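Local coordinates for putative uncharacterized protein (PDB 3W9A) that is a fungal glycoside hydrolase of family 131, whose catalytic domain has a beta-jelly-roll fold and probably cleaves beta-glucan chains, at residues G92-T103 with D154-F165. Sequence-based numbering, arbitrary orientation.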
loop_
_atom_site.group_PDB
_atom_site.type_symbol
_atom_site.label_atom_id
_atom_site.label_comp_id
_atom_site.label_asym_id
_atom_site.label_seq_id
_atom_site.Cartn_x
_atom_site.Cartn_y
_atom_site.Cartn_z
ATOM N N GLY A 92 -14.039 -13.172 -7.492
ATOM C CA GLY A 92 -14.763 -13.289 -6.246
ATOM C C GLY A 92 -14.677 -12.024 -5.431
ATOM O O GLY A 92 -14.482 -10.941 -5.977
ATOM N N ASN A 93 -14.821 -12.174 -4.123
ATOM C CA ASN A 93 -14.714 -11.071 -3.183
ATOM C C ASN A 93 -13.419 -11.223 -2.392
ATOM O O ASN A 93 -13.239 -12.184 -1.657
ATOM C CB ASN A 93 -15.955 -11.057 -2.272
ATOM C CG ASN A 93 -15.923 -9.961 -1.224
ATOM O OD1 ASN A 93 -15.314 -8.905 -1.404
ATOM N ND2 ASN A 93 -16.623 -10.197 -0.133
ATOM N N LEU A 94 -12.495 -10.287 -2.577
ATOM C CA LEU A 94 -11.182 -10.356 -1.930
ATOM C C LEU A 94 -10.914 -9.088 -1.165
ATOM O O LEU A 94 -11.440 -8.032 -1.481
ATOM C CB LEU A 94 -10.042 -10.559 -2.958
ATOM C CG LEU A 94 -10.132 -11.801 -3.848
ATOM C CD1 LEU A 94 -9.027 -11.844 -4.884
ATOM C CD2 LEU A 94 -10.122 -13.069 -2.995
ATOM N N PHE A 95 -10.051 -9.211 -0.175
ATOM C CA PHE A 95 -9.768 -8.125 0.741
ATOM C C PHE A 95 -8.292 -7.843 0.689
ATOM O O PHE A 95 -7.467 -8.712 0.990
ATOM C CB PHE A 95 -10.229 -8.499 2.151
ATOM C CG PHE A 95 -11.708 -8.750 2.235
ATOM C CD1 PHE A 95 -12.243 -9.992 1.912
ATOM C CD2 PHE A 95 -12.579 -7.722 2.591
ATOM C CE1 PHE A 95 -13.614 -10.203 1.976
ATOM C CE2 PHE A 95 -13.948 -7.936 2.652
ATOM C CZ PHE A 95 -14.462 -9.176 2.350
ATOM N N TYR A 96 -7.968 -6.629 0.271
ATOM C CA TYR A 96 -6.581 -6.249 0.089
ATOM C C TYR A 96 -6.178 -5.458 1.322
ATOM O O TYR A 96 -6.597 -4.297 1.477
ATOM C CB TYR A 96 -6.419 -5.386 -1.158
ATOM C CG TYR A 96 -6.353 -6.092 -2.493
ATOM C CD1 TYR A 96 -7.327 -6.994 -2.887
ATOM C CD2 TYR A 96 -5.299 -5.825 -3.384
ATOM C CE1 TYR A 96 -7.263 -7.616 -4.128
ATOM C CE2 TYR A 96 -5.231 -6.433 -4.616
ATOM C CZ TYR A 96 -6.217 -7.323 -4.994
ATOM O OH TYR A 96 -6.123 -7.918 -6.237
ATOM N N HIS A 97 -5.387 -6.079 2.187
ATOM C CA HIS A 97 -5.017 -5.457 3.466
ATOM C C HIS A 97 -3.675 -4.755 3.400
ATOM O O HIS A 97 -2.726 -5.231 2.747
ATOM C CB HIS A 97 -4.888 -6.495 4.564
ATOM C CG HIS A 97 -6.177 -7.094 5.013
ATOM N ND1 HIS A 97 -6.753 -6.778 6.221
ATOM C CD2 HIS A 97 -6.980 -8.020 4.441
ATOM C CE1 HIS A 97 -7.864 -7.478 6.371
ATOM N NE2 HIS A 97 -8.031 -8.231 5.301
ATOM N N PHE A 98 -3.585 -3.646 4.114
ATOM C CA PHE A 98 -2.310 -3.003 4.387
ATOM C C PHE A 98 -2.499 -1.982 5.489
ATOM O O PHE A 98 -3.635 -1.560 5.784
ATOM C CB PHE A 98 -1.739 -2.299 3.149
ATOM C CG PHE A 98 -2.643 -1.244 2.580
ATOM C CD1 PHE A 98 -2.448 0.101 2.888
ATOM C CD2 PHE A 98 -3.692 -1.596 1.740
ATOM C CE1 PHE A 98 -3.294 1.067 2.387
ATOM C CE2 PHE A 98 -4.545 -0.626 1.235
ATOM C CZ PHE A 98 -4.337 0.704 1.554
ATOM N N SER A 99 -1.373 -1.578 6.071
ATOM C CA SER A 99 -1.305 -0.489 7.035
ATOM C C SER A 99 -0.233 0.483 6.598
ATOM O O SER A 99 0.856 0.076 6.198
ATOM C CB SER A 99 -0.945 -1.000 8.443
ATOM O OG SER A 99 -1.815 -2.044 8.860
ATOM N N ILE A 100 -0.528 1.765 6.740
ATOM C CA ILE A 100 0.347 2.803 6.279
ATOM C C ILE A 100 0.487 3.927 7.325
ATOM O O ILE A 100 -0.423 4.194 8.130
ATOM C CB ILE A 100 -0.161 3.300 4.907
ATOM C CG1 ILE A 100 0.842 4.233 4.238
ATOM C CG2 ILE A 100 -1.502 3.996 5.017
ATOM C CD1 ILE A 100 0.665 4.316 2.735
ATOM N N LYS A 101 1.657 4.551 7.348
ATOM C CA LYS A 101 1.850 5.757 8.147
ATOM C C LYS A 101 2.948 6.630 7.597
ATOM O O LYS A 101 3.734 6.216 6.725
ATOM C CB LYS A 101 2.197 5.422 9.594
ATOM C CG LYS A 101 3.635 4.963 9.805
ATOM C CD LYS A 101 4.150 5.331 11.184
ATOM C CE LYS A 101 5.615 4.980 11.319
ATOM N NZ LYS A 101 6.080 5.186 12.715
ATOM N N ARG A 102 3.001 7.838 8.151
ATOM C CA ARG A 102 4.112 8.757 7.939
ATOM C C ARG A 102 4.681 9.155 9.288
ATOM O O ARG A 102 4.068 8.887 10.322
ATOM C CB ARG A 102 3.645 9.997 7.178
ATOM C CG ARG A 102 2.627 10.865 7.907
ATOM C CD ARG A 102 2.636 12.250 7.290
ATOM N NE ARG A 102 1.976 13.244 8.109
ATOM C CZ ARG A 102 2.598 14.145 8.873
ATOM N NH1 ARG A 102 3.923 14.171 8.981
ATOM N NH2 ARG A 102 1.875 15.031 9.548
ATOM N N THR A 103 5.854 9.780 9.278
ATOM C CA THR A 103 6.397 10.420 10.483
ATOM C C THR A 103 6.570 11.899 10.194
ATOM O O THR A 103 6.088 12.410 9.178
ATOM C CB THR A 103 7.741 9.792 10.919
ATOM O OG1 THR A 103 8.775 10.073 9.958
ATOM C CG2 THR A 103 7.606 8.283 11.101
ATOM N N ASP A 154 2.790 9.563 12.759
ATOM C CA ASP A 154 2.939 8.398 13.647
ATOM C C ASP A 154 1.699 7.567 13.966
ATOM O O ASP A 154 1.790 6.572 14.666
ATOM C CB ASP A 154 3.714 8.790 14.909
ATOM C CG ASP A 154 5.182 9.061 14.597
ATOM O OD1 ASP A 154 5.585 10.232 14.633
ATOM O OD2 ASP A 154 5.913 8.105 14.234
ATOM N N THR A 155 0.557 7.938 13.418
ATOM C CA THR A 155 -0.631 7.120 13.533
ATOM C C THR A 155 -0.618 6.036 12.452
ATOM O O THR A 155 -0.302 6.311 11.297
ATOM C CB THR A 155 -1.873 8.005 13.433
ATOM O OG1 THR A 155 -1.824 8.976 14.494
ATOM C CG2 THR A 155 -3.120 7.186 13.547
ATOM N N TRP A 156 -0.920 4.797 12.825
ATOM C CA TRP A 156 -0.903 3.705 11.851
ATOM C C TRP A 156 -2.306 3.568 11.327
ATOM O O TRP A 156 -3.221 3.329 12.087
ATOM C CB TRP A 156 -0.395 2.389 12.452
ATOM C CG TRP A 156 1.079 2.221 12.344
ATOM C CD1 TRP A 156 2.029 2.432 13.330
ATOM C CD2 TRP A 156 1.808 1.822 11.170
ATOM N NE1 TRP A 156 3.281 2.172 12.830
ATOM C CE2 TRP A 156 3.177 1.806 11.512
ATOM C CE3 TRP A 156 1.432 1.487 9.857
ATOM C CZ2 TRP A 156 4.177 1.459 10.588
ATOM C CZ3 TRP A 156 2.430 1.128 8.941
ATOM C CH2 TRP A 156 3.781 1.117 9.312
ATOM N N PHE A 157 -2.464 3.772 10.026
ATOM C CA PHE A 157 -3.749 3.689 9.368
ATOM C C PHE A 157 -3.885 2.346 8.689
ATOM O O PHE A 157 -3.115 2.002 7.771
ATOM C CB PHE A 157 -3.899 4.845 8.391
ATOM C CG PHE A 157 -3.985 6.180 9.071
ATOM C CD1 PHE A 157 -5.208 6.639 9.581
ATOM C CD2 PHE A 157 -2.847 6.965 9.245
ATOM C CE1 PHE A 157 -5.288 7.863 10.227
ATOM C CE2 PHE A 157 -2.924 8.195 9.884
ATOM C CZ PHE A 157 -4.143 8.648 10.374
ATOM N N ASN A 158 -4.846 1.581 9.187
ATOM C CA ASN A 158 -5.124 0.238 8.705
ATOM C C ASN A 158 -6.201 0.332 7.680
ATOM O O ASN A 158 -7.182 1.048 7.883
ATOM C CB ASN A 158 -5.619 -0.677 9.827
ATOM C CG ASN A 158 -4.734 -0.638 11.047
ATOM O OD1 ASN A 158 -5.206 -0.399 12.184
ATOM N ND2 ASN A 158 -3.450 -0.889 10.841
ATOM N N PHE A 159 -6.039 -0.399 6.587
ATOM C CA PHE A 159 -7.059 -0.468 5.556
ATOM C C PHE A 159 -7.246 -1.865 5.034
ATOM O O PHE A 159 -6.312 -2.696 5.036
ATOM C CB PHE A 159 -6.700 0.398 4.365
ATOM C CG PHE A 159 -6.594 1.868 4.677
ATOM C CD1 PHE A 159 -7.735 2.656 4.761
ATOM C CD2 PHE A 159 -5.365 2.464 4.861
ATOM C CE1 PHE A 159 -7.650 4.019 5.018
ATOM C CE2 PHE A 159 -5.261 3.819 5.123
ATOM C CZ PHE A 159 -6.409 4.604 5.190
ATOM N N ALA A 160 -8.459 -2.110 4.560
ATOM C CA ALA A 160 -8.684 -3.154 3.585
ATOM C C ALA A 160 -9.652 -2.681 2.498
ATOM O O ALA A 160 -10.718 -2.089 2.775
ATOM C CB ALA A 160 -9.155 -4.438 4.249
ATOM N N TYR A 161 -9.252 -2.913 1.245
ATOM C CA TYR A 161 -10.130 -2.751 0.114
ATOM C C TYR A 161 -10.979 -4.026 -0.000
ATOM O O TYR A 161 -10.467 -5.122 -0.160
ATOM C CB TYR A 161 -9.345 -2.536 -1.184
ATOM C CG TYR A 161 -8.372 -1.371 -1.233
ATOM C CD1 TYR A 161 -8.494 -0.261 -0.387
ATOM C CD2 TYR A 161 -7.342 -1.366 -2.161
ATOM C CE1 TYR A 161 -7.609 0.806 -0.462
ATOM C CE2 TYR A 161 -6.466 -0.303 -2.260
ATOM C CZ TYR A 161 -6.591 0.784 -1.408
ATOM O OH TYR A 161 -5.693 1.832 -1.513
ATOM N N ASP A 162 -12.287 -3.859 0.109
ATOM C CA ASP A 162 -13.256 -4.942 0.028
ATOM C C ASP A 162 -13.713 -4.937 -1.411
ATOM O O ASP A 162 -14.582 -4.138 -1.772
ATOM C CB ASP A 162 -14.409 -4.589 0.980
ATOM C CG ASP A 162 -15.541 -5.597 0.972
ATOM O OD1 ASP A 162 -15.757 -6.295 -0.040
ATOM O OD2 ASP A 162 -16.223 -5.675 2.024
ATOM N N ILE A 163 -13.096 -5.781 -2.242
ATOM C CA ILE A 163 -13.318 -5.736 -3.683
ATOM C C ILE A 163 -14.180 -6.927 -4.099
ATOM O O ILE A 163 -13.835 -8.085 -3.827
ATOM C CB ILE A 163 -11.993 -5.726 -4.484
ATOM C CG1 ILE A 163 -11.099 -4.561 -4.018
ATOM C CG2 ILE A 163 -12.272 -5.588 -5.968
ATOM C CD1 ILE A 163 -9.692 -4.576 -4.583
ATOM N N ASP A 164 -15.328 -6.621 -4.699
ATOM C CA ASP A 164 -16.200 -7.635 -5.298
ATOM C C ASP A 164 -15.933 -7.590 -6.791
ATOM O O ASP A 164 -16.407 -6.690 -7.489
ATOM C CB ASP A 164 -17.662 -7.319 -4.995
ATOM C CG ASP A 164 -18.618 -8.414 -5.454
ATOM O OD1 ASP A 164 -19.713 -8.500 -4.870
ATOM O OD2 ASP A 164 -18.298 -9.171 -6.389
ATOM N N PHE A 165 -15.140 -8.544 -7.275
ATOM C CA PHE A 165 -14.727 -8.570 -8.674
ATOM C C PHE A 165 -15.852 -9.059 -9.612
ATOM O O PHE A 165 -15.780 -8.859 -10.804
ATOM C CB PHE A 165 -13.446 -9.423 -8.836
ATOM C CG PHE A 165 -12.234 -8.800 -8.208
ATOM C CD1 PHE A 165 -11.541 -7.791 -8.866
ATOM C CD2 PHE A 165 -11.795 -9.189 -6.954
ATOM C CE1 PHE A 165 -10.420 -7.199 -8.297
ATOM C CE2 PHE A 165 -10.683 -8.597 -6.380
ATOM C CZ PHE A 165 -9.990 -7.599 -7.052
HETATM O O HOH W 1 -5.713 -3.991 7.186
HETATM O O HOH W 2 6.107 2.349 13.784
HETATM O O HOH W 3 4.172 4.781 14.837
HETATM O O HOH W 4 0.821 8.384 9.863
#
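Strands 93-101 and 157-164 run antiparallel, their N-to-C directions 163° apart, as neighbours in one sheet of the beta-jelly roll; every second pair, from Leu94 with Ile163 to Ile100 with Phe157, is a doubly hydrogen-bonded antiparallel pair. On the face carrying Phe98, Phe159 and Tyr161, large rings suit the core facing strand 124-128 of the other sheet. Phe98 has CG between its backbone N and carbonyl carbon (chi1 59°), which leans the ring toward the partner strand. There its edge meets the Tyr161 face, planes 78° apart, with Phe98 CE2 3.6 Å from Tyr161 CZ, while Phe159 CB lies over a Phe98 face. The Tyr161 hydroxyl is satisfied by Met117 O. On the other face, Ala160 is small enough for the His97 ring to lie flat over its CB, a CH-pi contact 3.9 Å from the centroid; His97 also stacks on Tyr221 and bonds Glu223 through NE2. Beyond the paired residues, the extended Lys101 chain lies across the Trp156 indole, with CG 3.6 Å from the six-membered ring centroid. Lysine suits this place by offering both an apolar stem and a charged end. With alanine in place of Trp156, the Lys101 methylenes would probably lose the flat surface beneath them, and a water its indole donor. That water accepts from both Trp156 NE1 and Lys101 NZ, and NZ also forms a salt bridge to Asp154 OD2, 3.3 Å away, whose hydrogen bond is weak.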